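Local coordinates for nicotinate-nucleotide pyrophosphorylase (Ehrlichia chaffeensis, PDB 3L0G), which probably converts quinolinate to nicotinate mononucleotide, a phosphoribosyl transfer with decarboxylation that feeds NAD(+) biosynthesis, at residues Asp138-Ser141 and Gly142-Val145. Numbering follows the deposited sequence. Where two conformers were deposited one is given.
Sequences DEVS and GTKV
The side chain and the backbone N-H of T143 both donate to one carbonyl oxygen, that of V140. T143 OG1 gives the shorter bond, 2.7 Å to V140 O, and lies in the carbonyl plane. T143 N is 3.2 Å from V140 O and sits tilted 24° from that plane. This second bond closes a type II beta turn from V140 to T143, with S141 and G142 at its corners. G142 has positive phi, as the third position of a type II turn does, and positive phi favours glycine.

The T143 hydroxyl works in both directions. Its chi1 of 73° sets OG1 between the backbone N and the carbonyl carbon, where it can face back across the turn to V140 O. The same OG1 accepts from V145 N at 3.2 Å, with an N-H...O angle of 161°, which makes an ST turn. Its donor and acceptor roles are thus both used, and these bonds should fix its rotation. The CG2 methyl of T143 also lies close to V140 O, at 3.5 Å.

V140 CG2 lies 4.4 Å from V145 CB, the one apolar side-chain contact between the two segments, and 3.9 Å from V145 O. Both valines are buried against helix 262-269, where V140 touches V265 and V145 touches A269. R266 of that helix donates through NH2 to the carbonyls of E139 and S141.

The type II beta turn and the ST turn share T143, which closes the first and starts the second. Together they link helix 116-139 to strand 146-148, the first strand of the parallel sheet of the C-terminal domain. In this family that domain is an alpha/beta barrel, and the overlapping turns form a helix-to-strand connection leading into it.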
loop_
_atom_site.group_PDB
_atom_site.type_symbol
_atom_site.label_atom_id
_atom_site.label_comp_id
_atom_site.label_asym_id
_atom_site.label_seq_id
_atom_site.Cartn_x
_atom_site.Cartn_y
_atom_site.Cartn_z
ATOM N N ASP C 138 -5.196 -28.526 -19.019
ATOM C CA ASP C 138 -5.208 -29.966 -19.303
ATOM C C ASP C 138 -6.047 -30.374 -20.509
ATOM O O ASP C 138 -5.698 -31.270 -21.218
ATOM C CB ASP C 138 -5.664 -30.745 -18.055
ATOM C CG ASP C 138 -4.587 -30.786 -16.987
ATOM O OD1 ASP C 138 -3.417 -30.454 -17.280
ATOM O OD2 ASP C 138 -4.881 -31.159 -15.857
ATOM N N GLU C 139 -7.143 -29.680 -20.727
ATOM C CA GLU C 139 -8.118 -30.022 -21.722
ATOM C C GLU C 139 -7.681 -29.578 -23.103
ATOM O O GLU C 139 -8.201 -30.094 -24.098
ATOM C CB GLU C 139 -9.470 -29.402 -21.307
ATOM C CG GLU C 139 -10.662 -29.606 -22.218
ATOM C CD GLU C 139 -10.988 -31.064 -22.459
ATOM O OE1 GLU C 139 -10.549 -31.950 -21.685
ATOM O OE2 GLU C 139 -11.681 -31.301 -23.443
ATOM N N VAL C 140 -6.735 -28.635 -23.183
ATOM C CA VAL C 140 -6.141 -28.264 -24.465
ATOM C C VAL C 140 -4.769 -28.938 -24.675
ATOM O O VAL C 140 -4.058 -28.599 -25.626
ATOM C CB VAL C 140 -6.080 -26.700 -24.654
ATOM C CG1 VAL C 140 -7.449 -26.072 -24.347
ATOM C CG2 VAL C 140 -5.004 -26.045 -23.774
ATOM N N SER C 141 -4.409 -29.910 -23.829
ATOM C CA SER C 141 -3.127 -30.602 -23.962
ATOM C C SER C 141 -2.945 -31.235 -25.342
ATOM O O SER C 141 -3.895 -31.737 -25.931
ATOM C CB SER C 141 -2.987 -31.706 -22.916
ATOM O OG SER C 141 -1.702 -32.298 -23.005
ATOM N N GLY C 142 -1.712 -31.232 -25.837
ATOM C CA GLY C 142 -1.408 -31.764 -27.168
ATOM C C GLY C 142 -1.849 -30.871 -28.313
ATOM O O GLY C 142 -1.853 -31.315 -29.469
ATOM N N THR C 143 -2.257 -29.635 -28.006
ATOM C CA THR C 143 -2.360 -28.557 -29.001
ATOM C C THR C 143 -1.288 -27.534 -28.654
ATOM O O THR C 143 -0.677 -27.597 -27.579
ATOM C CB THR C 143 -3.748 -27.856 -28.987
ATOM O OG1 THR C 143 -3.879 -27.030 -27.817
ATOM C CG2 THR C 143 -4.880 -28.872 -29.025
ATOM N N LYS C 144 -1.071 -26.559 -29.519
ATOM C CA LYS C 144 -0.075 -25.517 -29.227
ATOM C C LYS C 144 -0.631 -24.416 -28.348
ATOM O O LYS C 144 0.081 -23.474 -28.029
ATOM C CB LYS C 144 0.460 -24.885 -30.512
ATOM C CG LYS C 144 -0.607 -24.153 -31.350
ATOM C CD LYS C 144 0.040 -23.571 -32.620
ATOM C CE LYS C 144 -0.976 -23.222 -33.691
ATOM N NZ LYS C 144 -0.491 -22.026 -34.454
ATOM N N VAL C 145 -1.888 -24.531 -27.934
ATOM C CA VAL C 145 -2.556 -23.417 -27.277
ATOM C C VAL C 145 -2.066 -23.164 -25.842
ATOM O O VAL C 145 -1.838 -24.102 -25.074
ATOM C CB VAL C 145 -4.072 -23.610 -27.294
ATOM C CG1 VAL C 145 -4.749 -22.541 -26.478
ATOM C CG2 VAL C 145 -4.568 -23.587 -28.730
#